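Alkaline phosphatase D (Bacillus subtilis, PDB 2YEQ) hydrolyses phosphate esters, acting as a secreted phosphodiesterase and alkaline phosphatase with iron and calcium in its active site. Local coordinates at residues Lys136-Glu141 / Arg440-Cys445; Asp151-Tyr156 / Ala174-Leu179; Lys453-Val458 / Ile469-Ser474. All blocks are in the same frame, centred on the assembly; numbering follows the deposited sequence.

Interaction 1 of 3, residues Lys136-Glu141 / Arg440-Cys445; sequences KHMAKE and RGYVRC
Tyr442 carries most of this contact: Met138 lies over one face of its ring and Glu141 meets its hydroxyl edge. Tyr442 CG stands between the backbone N and the carbonyl carbon (chi1 59°), which sends the ring out toward the chain at 136-141. Over that face, the touching atom is Met138 CE, 4.0 Å from the ring centroid and displaced toward the rim. This is a CH-pi contact. Met138 SD lies higher above the same ring, 5.1 Å from its centroid, which makes a more distant Met-aromatic contact. Of the His137 side chain, CB comes within 4.0 Å of Tyr442 OH; the backbone C is nearer still. The imidazole turns off to the carbonyl of Ala467.

The phenol ends in a short bond, in which Tyr442 OH donates to Glu141 OE2 at 2.5 Å. It uses the anti lone pair of that oxygen. OE2 lies in the ring plane, while the carboxylate is turned 86° against the ring.

Two residues on, Arg444 takes the other carboxylate oxygen. Its NH1 forms a salt bridge to Glu141 OE1 at 2.8 Å, on the syn lone pair and flat in the guanidinium plane. Arg444 NH2 pairs with Asp455, and Arg457 NE makes a second salt bridge to Glu141 OE2. A glutamine in place of Glu141 would probably leave the two arginines without their shared negative charge and weaken the grip on the phenol.

Helix 133-138 and the type I turn Met138-Glu141 pack here on strand 440-448 of a beta sheet in the metallophosphatase fold, with a buried carboxylate joining tyrosine and arginines.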
loop_
_atom_site.group_PDB
_atom_site.type_symbol
_atom_site.label_atom_id
_atom_site.label_comp_id
_atom_site.label_asym_id
_atom_site.label_seq_id
_atom_site.Cartn_x
_atom_site.Cartn_y
_atom_site.Cartn_z
ATOM N N LYS A 136 -15.446 2.964 2.255
ATOM C CA LYS A 136 -16.621 3.696 2.765
ATOM C C LYS A 136 -16.416 3.956 4.245
ATOM O O LYS A 136 -16.530 5.088 4.698
ATOM C CB LYS A 136 -17.897 2.896 2.553
ATOM C CG LYS A 136 -19.163 3.710 2.838
ATOM C CD LYS A 136 -20.397 2.863 2.648
ATOM C CE LYS A 136 -21.677 3.685 2.812
ATOM N NZ LYS A 136 -22.062 4.392 1.559
ATOM N N HIS A 137 -16.067 2.906 4.991
ATOM C CA HIS A 137 -15.746 3.054 6.415
ATOM C C HIS A 137 -14.514 3.911 6.683
ATOM O O HIS A 137 -14.521 4.736 7.615
ATOM C CB HIS A 137 -15.594 1.681 7.086
ATOM C CG HIS A 137 -16.851 0.869 7.084
ATOM N ND1 HIS A 137 -18.008 1.282 7.723
ATOM C CD2 HIS A 137 -17.141 -0.323 6.514
ATOM C CE1 HIS A 137 -18.943 0.361 7.567
ATOM N NE2 HIS A 137 -18.447 -0.623 6.831
ATOM N N MET A 138 -13.453 3.759 5.883
ATOM C CA MET A 138 -12.260 4.516 6.131
ATOM C C MET A 138 -12.511 6.005 5.992
ATOM O O MET A 138 -11.943 6.799 6.739
ATOM C CB MET A 138 -11.128 4.115 5.179
ATOM C CG MET A 138 -9.789 4.683 5.553
ATOM S SD MET A 138 -8.511 4.418 4.298
ATOM C CE MET A 138 -8.388 2.653 4.459
ATOM N N ALA A 139 -13.343 6.376 5.017
ATOM C CA ALA A 139 -13.633 7.787 4.725
ATOM C C ALA A 139 -14.313 8.487 5.918
ATOM O O ALA A 139 -14.343 9.695 5.970
ATOM C CB ALA A 139 -14.504 7.909 3.475
ATOM N N LYS A 140 -14.871 7.715 6.842
ATOM C CA LYS A 140 -15.502 8.274 8.057
ATOM C C LYS A 140 -14.541 8.360 9.256
ATOM O O LYS A 140 -14.925 8.861 10.318
ATOM C CB LYS A 140 -16.723 7.436 8.422
ATOM C CG LYS A 140 -17.825 7.470 7.352
ATOM C CD LYS A 140 -18.832 6.370 7.574
ATOM C CE LYS A 140 -20.208 6.699 6.986
ATOM N NZ LYS A 140 -21.005 5.450 6.759
ATOM N N GLU A 141 -13.298 7.888 9.090
ATOM C CA GLU A 141 -12.323 7.889 10.178
ATOM C C GLU A 141 -11.751 9.276 10.314
ATOM O O GLU A 141 -11.742 10.045 9.362
ATOM C CB GLU A 141 -11.145 6.907 9.919
ATOM C CG GLU A 141 -11.522 5.427 9.748
ATOM C CD GLU A 141 -11.606 4.649 11.055
ATOM O OE1 GLU A 141 -11.518 5.259 12.148
ATOM O OE2 GLU A 141 -11.765 3.420 10.988
ATOM N N ARG A 440 -11.442 -9.031 5.661
ATOM C CA ARG A 440 -10.990 -7.852 4.925
ATOM C C ARG A 440 -11.159 -6.582 5.749
ATOM O O ARG A 440 -11.965 -6.522 6.694
ATOM C CB ARG A 440 -11.742 -7.735 3.603
ATOM C CG ARG A 440 -11.817 -9.017 2.773
ATOM C CD ARG A 440 -10.481 -9.345 2.109
ATOM N NE ARG A 440 -9.463 -9.848 3.041
ATOM C CZ ARG A 440 -9.490 -11.010 3.679
ATOM N NH1 ARG A 440 -10.501 -11.851 3.539
ATOM N NH2 ARG A 440 -8.470 -11.338 4.472
ATOM N N GLY A 441 -10.400 -5.564 5.394
ATOM C CA GLY A 441 -10.439 -4.287 6.076
ATOM C C GLY A 441 -9.126 -3.542 5.911
ATOM O O GLY A 441 -8.506 -3.545 4.835
ATOM N N TYR A 442 -8.697 -2.921 6.997
ATOM C CA TYR A 442 -7.522 -2.068 7.015
ATOM C C TYR A 442 -7.097 -1.884 8.462
ATOM O O TYR A 442 -7.730 -2.419 9.360
ATOM C CB TYR A 442 -7.803 -0.699 6.372
ATOM C CG TYR A 442 -8.910 0.110 7.026
ATOM C CD1 TYR A 442 -8.649 0.982 8.089
ATOM C CD2 TYR A 442 -10.204 0.009 6.573
ATOM C CE1 TYR A 442 -9.675 1.721 8.683
ATOM C CE2 TYR A 442 -11.227 0.725 7.138
ATOM C CZ TYR A 442 -10.968 1.567 8.203
ATOM O OH TYR A 442 -12.015 2.281 8.731
ATOM N N VAL A 443 -5.989 -1.201 8.670
ATOM C CA VAL A 443 -5.391 -1.034 9.995
ATOM C C VAL A 443 -5.328 0.441 10.309
ATOM O O VAL A 443 -4.973 1.268 9.464
ATOM C CB VAL A 443 -3.976 -1.683 10.090
ATOM C CG1 VAL A 443 -3.398 -1.502 11.466
ATOM C CG2 VAL A 443 -4.039 -3.154 9.697
ATOM N N ARG A 444 -5.778 0.801 11.515
ATOM C CA ARG A 444 -5.717 2.185 11.976
ATOM C C ARG A 444 -4.700 2.325 13.107
ATOM O O ARG A 444 -4.780 1.612 14.108
ATOM C CB ARG A 444 -7.106 2.615 12.491
ATOM C CG ARG A 444 -7.172 4.050 12.969
ATOM C CD ARG A 444 -8.585 4.394 13.478
ATOM N NE ARG A 444 -8.915 3.636 14.668
ATOM C CZ ARG A 444 -10.144 3.354 15.111
ATOM N NH1 ARG A 444 -11.234 3.766 14.477
ATOM N NH2 ARG A 444 -10.285 2.649 16.223
ATOM N N CYS A 445 -3.756 3.239 12.959
ATOM C CA CYS A 445 -2.710 3.409 13.949
ATOM C C CYS A 445 -2.864 4.758 14.674
ATOM O O CYS A 445 -3.080 5.786 14.043
ATOM C CB CYS A 445 -1.329 3.287 13.306
ATOM S SG CYS A 445 -0.984 1.554 12.775
#

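Interaction 2 of 3, residues Asp151-Tyr156 / Ala174-Leu179; sequences DYIYEY and AEIITL. With FE (Fe (III) ion), chain B; CA (calcium ion), chain C; NA (sodium ion), chain D; EDO (1,2-ethanediol), chain O.
Glu155 and Glu175 lie side by side and point the same way, with their carboxylate planes 51° apart. Their OE2 atoms are 4.6 Å apart, and a sodium site lies beside the pair. Glu175 binds the sodium unequally, through OE2 at 2.2 Å and OE1 at 2.9 Å. Glu155 joins in through water: a metal-bound water donates to Glu155 OE2 at 2.7 Å. The cation probably eases the repulsion between the two carboxylates. The main polar partners are His211 for Glu155 and Arg234 for Glu175.

One backbone hydrogen bond joins the segments, from Ile176 N to Glu155 O at 3.1 Å; Glu175 CA also leans on that oxygen. Ile176 sets its CG1 between the backbone N and the carbonyl carbon (chi1 61°), laying that branch along Glu155. Its CD1 then meets Ile153 CD1 at 3.9 Å, the two chains crossing at a slant.

The chain at 151-156 also reaches the active site. Asp151 OD2 bridges iron and calcium. Tyr154 OH binds the iron at 2.0 Å. Cys124 and His382 also bind it.

Both segments are loops between strand 145-148 and helix 179-190. Ile153 and Ile176 rest on that helix, Glu155 touches helix 228-245, and Tyr156 packs on helix 504-520.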
loop_
_atom_site.group_PDB
_atom_site.type_symbol
_atom_site.label_atom_id
_atom_site.label_comp_id
_atom_site.label_asym_id
_atom_site.label_seq_id
_atom_site.Cartn_x
_atom_site.Cartn_y
_atom_site.Cartn_z
ATOM N N ASP A 151 -0.461 -3.298 -4.435
ATOM C CA ASP A 151 -1.529 -3.969 -5.107
ATOM C C ASP A 151 -2.763 -3.058 -5.116
ATOM O O ASP A 151 -3.865 -3.486 -4.833
ATOM C CB ASP A 151 -1.827 -5.329 -4.499
ATOM C CG ASP A 151 -0.692 -6.345 -4.687
ATOM O OD1 ASP A 151 0.364 -5.993 -5.231
ATOM O OD2 ASP A 151 -0.878 -7.509 -4.216
ATOM N N TYR A 152 -2.527 -1.797 -5.454
ATOM C CA TYR A 152 -3.602 -0.842 -5.685
ATOM C C TYR A 152 -4.439 -1.199 -6.914
ATOM O O TYR A 152 -5.647 -0.929 -6.928
ATOM C CB TYR A 152 -3.016 0.542 -5.831
ATOM C CG TYR A 152 -4.013 1.670 -5.841
ATOM C CD1 TYR A 152 -4.719 1.990 -6.994
ATOM C CD2 TYR A 152 -4.219 2.458 -4.702
ATOM C CE1 TYR A 152 -5.627 3.060 -7.018
ATOM C CE2 TYR A 152 -5.137 3.542 -4.720
ATOM C CZ TYR A 152 -5.833 3.826 -5.885
ATOM O OH TYR A 152 -6.727 4.868 -5.920
ATOM N N ILE A 153 -3.798 -1.759 -7.950
ATOM C CA ILE A 153 -4.502 -2.450 -9.034
ATOM C C ILE A 153 -3.946 -3.855 -9.173
ATOM O O ILE A 153 -2.887 -4.139 -8.619
ATOM C CB ILE A 153 -4.345 -1.750 -10.410
ATOM C CG1 ILE A 153 -2.871 -1.742 -10.860
ATOM C CG2 ILE A 153 -4.924 -0.325 -10.369
ATOM C CD1 ILE A 153 -2.679 -1.453 -12.366
ATOM N N TYR A 154 -4.690 -4.723 -9.868
ATOM C CA TYR A 154 -4.214 -6.030 -10.300
ATOM C C TYR A 154 -4.278 -6.027 -11.839
ATOM O O TYR A 154 -5.086 -5.292 -12.432
ATOM C CB TYR A 154 -5.039 -7.189 -9.715
ATOM C CG TYR A 154 -4.782 -7.423 -8.233
ATOM C CD1 TYR A 154 -5.187 -6.477 -7.274
ATOM C CD2 TYR A 154 -4.095 -8.544 -7.799
ATOM C CE1 TYR A 154 -4.940 -6.658 -5.926
ATOM C CE2 TYR A 154 -3.835 -8.753 -6.434
ATOM C CZ TYR A 154 -4.243 -7.793 -5.505
ATOM O OH TYR A 154 -4.021 -7.978 -4.172
ATOM N N GLU A 155 -3.445 -6.861 -12.448
ATOM C CA GLU A 155 -3.175 -6.818 -13.890
ATOM C C GLU A 155 -3.964 -7.795 -14.726
ATOM O O GLU A 155 -3.945 -7.725 -15.971
ATOM C CB GLU A 155 -1.670 -7.028 -14.118
ATOM C CG GLU A 155 -1.209 -8.510 -14.069
ATOM C CD GLU A 155 -0.861 -8.994 -12.663
ATOM O OE1 GLU A 155 -1.258 -8.322 -11.677
ATOM O OE2 GLU A 155 -0.222 -10.071 -12.540
ATOM N N TYR A 156 -4.644 -8.723 -14.067
ATOM C CA TYR A 156 -5.266 -9.852 -14.724
ATOM C C TYR A 156 -6.402 -9.505 -15.690
ATOM O O TYR A 156 -6.987 -8.427 -15.626
ATOM C CB TYR A 156 -5.798 -10.833 -13.687
ATOM C CG TYR A 156 -4.708 -11.428 -12.822
ATOM C CD1 TYR A 156 -3.845 -12.385 -13.335
ATOM C CD2 TYR A 156 -4.524 -11.016 -11.502
ATOM C CE1 TYR A 156 -2.835 -12.922 -12.562
ATOM C CE2 TYR A 156 -3.514 -11.535 -10.726
ATOM C CZ TYR A 156 -2.661 -12.471 -11.261
ATOM O OH TYR A 156 -1.656 -12.991 -10.489
ATOM N N ALA A 174 -8.552 -7.884 -21.024
ATOM C CA ALA A 174 -7.535 -8.929 -20.890
ATOM C C ALA A 174 -6.374 -8.394 -20.088
ATOM O O ALA A 174 -6.288 -7.200 -19.812
ATOM C CB ALA A 174 -7.027 -9.399 -22.292
ATOM N N GLU A 175 -5.443 -9.281 -19.751
ATOM C CA GLU A 175 -4.256 -8.886 -19.003
ATOM C C GLU A 175 -3.613 -7.667 -19.623
ATOM O O GLU A 175 -3.365 -7.633 -20.839
ATOM C CB GLU A 175 -3.238 -10.040 -18.913
ATOM C CG GLU A 175 -1.984 -9.644 -18.103
ATOM C CD GLU A 175 -0.999 -10.787 -17.849
ATOM O OE1 GLU A 175 -1.197 -11.884 -18.397
ATOM O OE2 GLU A 175 0.001 -10.588 -17.113
ATOM N N ILE A 176 -3.298 -6.689 -18.773
ATOM C CA ILE A 176 -2.852 -5.393 -19.198
ATOM C C ILE A 176 -1.354 -5.328 -19.514
ATOM O O ILE A 176 -0.524 -5.807 -18.739
ATOM C CB ILE A 176 -3.271 -4.296 -18.189
ATOM C CG1 ILE A 176 -2.658 -4.518 -16.794
ATOM C CG2 ILE A 176 -4.806 -4.291 -18.094
ATOM C CD1 ILE A 176 -3.125 -3.425 -15.736
ATOM N N ILE A 177 -1.029 -4.743 -20.668
ATOM C CA ILE A 177 0.339 -4.737 -21.200
ATOM C C ILE A 177 0.802 -3.359 -21.583
ATOM O O ILE A 177 1.909 -2.958 -21.236
ATOM C CB ILE A 177 0.449 -5.633 -22.459
ATOM C CG1 ILE A 177 0.058 -7.073 -22.120
ATOM C CG2 ILE A 177 1.870 -5.541 -23.074
ATOM C CD1 ILE A 177 0.906 -7.687 -21.031
ATOM N N THR A 178 -0.021 -2.626 -22.320
ATOM C CA THR A 178 0.375 -1.312 -22.837
ATOM C C THR A 178 0.013 -0.191 -21.876
ATOM O O THR A 178 -0.798 -0.369 -20.954
ATOM C CB THR A 178 -0.372 -0.998 -24.136
ATOM O OG1 THR A 178 -1.749 -0.921 -23.833
ATOM C CG2 THR A 178 -0.163 -2.096 -25.203
ATOM N N LEU A 179 0.577 0.977 -22.119
ATOM C CA LEU A 179 0.250 2.163 -21.364
ATOM C C LEU A 179 -1.259 2.391 -21.301
ATOM O O LEU A 179 -1.812 2.662 -20.223
ATOM C CB LEU A 179 0.975 3.381 -21.918
ATOM C CG LEU A 179 0.711 4.735 -21.245
ATOM C CD1 LEU A 179 1.086 4.752 -19.752
ATOM C CD2 LEU A 179 1.429 5.832 -22.007
HETATM FE FE FE B . -2.414 -8.564 -3.142
HETATM CA CA CA C . 1.479 -8.139 -3.600
HETATM NA NA NA D . 0.783 -12.558 -16.419
HETATM C C1 EDO O . -3.410 -2.367 -26.667
HETATM O O1 EDO O . -4.325 -3.285 -26.038
HETATM C C2 EDO O . -3.669 -0.929 -26.211
HETATM O O2 EDO O . -2.572 -0.074 -26.558
HETATM O O HOH W 1 -0.052 -12.094 -14.381
HETATM O O HOH W 2 1.663 -13.063 -18.383
HETATM O O HOH W 3 1.964 -14.219 -15.382
HETATM O O HOH W 4 0.689 -6.278 -2.011
#

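Interaction 3 of 3, residues Lys453-Val458 / Ile469-Ser474; sequences KADYRV and ISTRAS. With PE5 (3,6,9,12,15,18,21,24-octaoxahexacosan-1-ol), chain H.
The two arms of a beta hairpin, strands 451-459 and 470-477, pair here in antiparallel fashion. Next to the connecting loop, Val458 and Ser470 form a hydrogen-bonded pair. Val458 N donates to Ser470 O at 2.9 Å, and Ser470 N returns a bond to Val458 O. Ile469, just before the strand, lays its CD1 against Arg457 CB at 3.8 Å, the two side chains crossing at about a right angle.

Arg457 and Thr471 form a non-hydrogen-bonded pair. Arg457 NH1 donates to Thr471 OG1 at 3.0 Å, with the hydroxyl tilted 24° out of the guanidinium plane. Arg457 folds at chi2 and chi3 (-83° and -75°), which curls its head back over the neighbouring strand. Its stronger partner is Glu141.

A classic beta bulge interrupts the pairing next. Arg472 and Ala473 together stand opposite Tyr456. Arg472 N donates to Tyr456 O at 2.8 Å, and Tyr456 N donates to Ala473 O at 2.9 Å. Arg472 CB packs on Val458 CG2, while its guanidinium leaves to form a salt bridge with Asp418.

Beyond the bulge Asp455 faces Ser474. Ser474 OG donates to Asp455 OD1 at 2.7 Å and meets it nearly end-on to the C-O bond. The side chains of Asp455, Arg457, Thr471 and Ser474 share one face of the sheet; Tyr456, Val458, Ser470 and Ala473 take the other. At the far end Lys453 NZ leaves the hairpin and donates to ether oxygen O1 of a bound polyether at 2.6 Å.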
loop_
_atom_site.group_PDB
_atom_site.type_symbol
_atom_site.label_atom_id
_atom_site.label_comp_id
_atom_site.label_asym_id
_atom_site.label_seq_id
_atom_site.Cartn_x
_atom_site.Cartn_y
_atom_site.Cartn_z
ATOM N N LYS A 453 -0.447 2.326 19.125
ATOM C CA LYS A 453 -1.598 1.448 19.094
ATOM C C LYS A 453 -2.026 1.157 17.655
ATOM O O LYS A 453 -2.104 2.080 16.840
ATOM C CB LYS A 453 -2.772 2.076 19.843
ATOM C CG LYS A 453 -4.044 1.255 19.752
ATOM C CD LYS A 453 -4.962 1.452 20.965
ATOM C CE LYS A 453 -5.384 2.854 21.120
ATOM N NZ LYS A 453 -6.527 3.017 22.124
ATOM N N ALA A 454 -2.301 -0.112 17.386
ATOM C CA ALA A 454 -2.805 -0.580 16.106
ATOM C C ALA A 454 -4.150 -1.215 16.330
ATOM O O ALA A 454 -4.262 -2.160 17.114
ATOM C CB ALA A 454 -1.830 -1.611 15.483
ATOM N N ASP A 455 -5.168 -0.702 15.639
ATOM C CA ASP A 455 -6.488 -1.309 15.581
ATOM C C ASP A 455 -6.733 -1.985 14.235
ATOM O O ASP A 455 -6.595 -1.340 13.191
ATOM C CB ASP A 455 -7.560 -0.217 15.750
ATOM C CG ASP A 455 -7.453 0.544 17.097
ATOM O OD1 ASP A 455 -7.052 -0.062 18.109
ATOM O OD2 ASP A 455 -7.776 1.755 17.130
ATOM N N TYR A 456 -7.149 -3.249 14.258
ATOM C CA TYR A 456 -7.467 -3.986 13.052
ATOM C C TYR A 456 -8.948 -3.847 12.769
ATOM O O TYR A 456 -9.789 -4.384 13.487
ATOM C CB TYR A 456 -7.054 -5.451 13.182
ATOM C CG TYR A 456 -5.540 -5.608 13.189
ATOM C CD1 TYR A 456 -4.786 -5.359 14.356
ATOM C CD2 TYR A 456 -4.852 -5.972 12.036
ATOM C CE1 TYR A 456 -3.381 -5.482 14.354
ATOM C CE2 TYR A 456 -3.457 -6.105 12.029
ATOM C CZ TYR A 456 -2.728 -5.854 13.177
ATOM O OH TYR A 456 -1.344 -5.992 13.147
ATOM N N ARG A 457 -9.259 -3.109 11.709
ATOM C CA ARG A 457 -10.632 -2.744 11.382
ATOM C C ARG A 457 -11.137 -3.625 10.268
ATOM O O ARG A 457 -10.684 -3.485 9.131
ATOM C CB ARG A 457 -10.670 -1.279 10.948
ATOM C CG ARG A 457 -9.944 -0.323 11.869
ATOM C CD ARG A 457 -10.841 0.089 13.061
ATOM N NE ARG A 457 -11.869 1.036 12.652
ATOM C CZ ARG A 457 -13.136 1.062 13.079
ATOM N NH1 ARG A 457 -13.597 0.192 13.965
ATOM N NH2 ARG A 457 -13.953 1.993 12.617
ATOM N N VAL A 458 -12.067 -4.525 10.571
ATOM C CA VAL A 458 -12.454 -5.555 9.626
ATOM C C VAL A 458 -13.967 -5.735 9.450
ATOM O O VAL A 458 -14.774 -5.189 10.220
ATOM C CB VAL A 458 -11.793 -6.902 10.030
ATOM C CG1 VAL A 458 -10.294 -6.708 10.230
ATOM C CG2 VAL A 458 -12.434 -7.464 11.301
ATOM N N ILE A 469 -18.266 -2.492 9.922
ATOM C CA ILE A 469 -16.861 -2.620 10.314
ATOM C C ILE A 469 -16.745 -2.668 11.852
ATOM O O ILE A 469 -17.558 -2.067 12.551
ATOM C CB ILE A 469 -16.019 -1.480 9.734
ATOM C CG1 ILE A 469 -14.529 -1.866 9.712
ATOM C CG2 ILE A 469 -16.242 -0.174 10.499
ATOM C CD1 ILE A 469 -13.728 -1.090 8.681
ATOM N N SER A 470 -15.782 -3.426 12.373
ATOM C CA SER A 470 -15.494 -3.465 13.820
ATOM C C SER A 470 -14.004 -3.572 14.021
ATOM O O SER A 470 -13.275 -4.021 13.131
ATOM C CB SER A 470 -16.107 -4.690 14.490
ATOM O OG SER A 470 -17.344 -5.030 13.930
ATOM N N THR A 471 -13.555 -3.178 15.199
ATOM C CA THR A 471 -12.186 -3.412 15.604
ATOM C C THR A 471 -12.107 -4.861 16.114
ATOM O O THR A 471 -12.669 -5.199 17.163
ATOM C CB THR A 471 -11.751 -2.379 16.622
ATOM O OG1 THR A 471 -11.850 -1.071 16.024
ATOM C CG2 THR A 471 -10.311 -2.612 17.099
ATOM N N ARG A 472 -11.481 -5.735 15.325
ATOM C CA ARG A 472 -11.297 -7.136 15.705
ATOM C C ARG A 472 -10.382 -7.241 16.913
ATOM O O ARG A 472 -10.559 -8.086 17.797
ATOM C CB ARG A 472 -10.676 -7.967 14.548
ATOM C CG ARG A 472 -10.294 -9.407 14.937
ATOM C CD ARG A 472 -11.517 -10.175 15.242
ATOM N NE ARG A 472 -11.321 -11.546 15.681
ATOM C CZ ARG A 472 -10.928 -11.921 16.898
ATOM N NH1 ARG A 472 -10.595 -11.030 17.829
ATOM N NH2 ARG A 472 -10.849 -13.207 17.179
ATOM N N ALA A 473 -9.375 -6.398 16.928
ATOM C CA ALA A 473 -8.397 -6.460 17.953
ATOM C C ALA A 473 -7.579 -5.221 17.901
ATOM O O ALA A 473 -7.437 -4.575 16.838
ATOM C CB ALA A 473 -7.513 -7.711 17.789
ATOM N N SER A 474 -7.035 -4.891 19.063
ATOM C CA SER A 474 -6.212 -3.725 19.233
ATOM C C SER A 474 -4.980 -4.109 20.048
ATOM O O SER A 474 -5.093 -4.843 21.061
ATOM C CB SER A 474 -7.018 -2.622 19.927
ATOM O OG SER A 474 -6.189 -1.487 20.198
HETATM C C48 PE5 H . -8.725 4.057 19.008
HETATM C C50 PE5 H . -8.719 5.036 20.172
HETATM O O1 PE5 H . -7.428 5.028 20.794
HETATM C C1 PE5 H . -6.922 6.304 21.194
HETATM C C2 PE5 H . -5.424 6.242 21.501
HETATM O O2 PE5 H . -5.207 6.002 22.891
HETATM C C3 PE5 H . -3.940 5.448 23.270
HETATM C C4 PE5 H . -4.029 4.997 24.728
HETATM O O3 PE5 H . -4.029 3.565 24.853
HETATM C C5 PE5 H . -5.279 3.072 25.335
HETATM C C6 PE5 H . -5.336 1.569 25.493
HETATM O O4 PE5 H . -6.702 1.145 25.413
HETATM C C7 PE5 H . -7.065 0.680 24.120
HETATM C C8 PE5 H . -8.556 0.552 23.914
HETATM O O5 PE5 H . -8.857 0.790 22.531
HETATM C C9 PE5 H . -9.024 -0.438 21.828
#

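In the fold
From the N terminus, the chain first passes 136-141, at the end of helix 133-138. It meets 440-445 there much later, so interaction 1 closes a loop with 298 residues between its ends. Interaction 2 is nested inside that loop. It closes a loop of 17 residues within the connection between strand 145-148 and helix 179-190, with its centre 25 Å from that of interaction 1. Interaction 3 comes after both and closes the hairpin that follows strand 440-448. Interactions 1 and 3 touch, because strands 440-448 and 451-459 are neighbours in one sheet. Interactions 2 and 3 lie on opposite sides of the chain's centre, with nearest atoms about 16 Å apart.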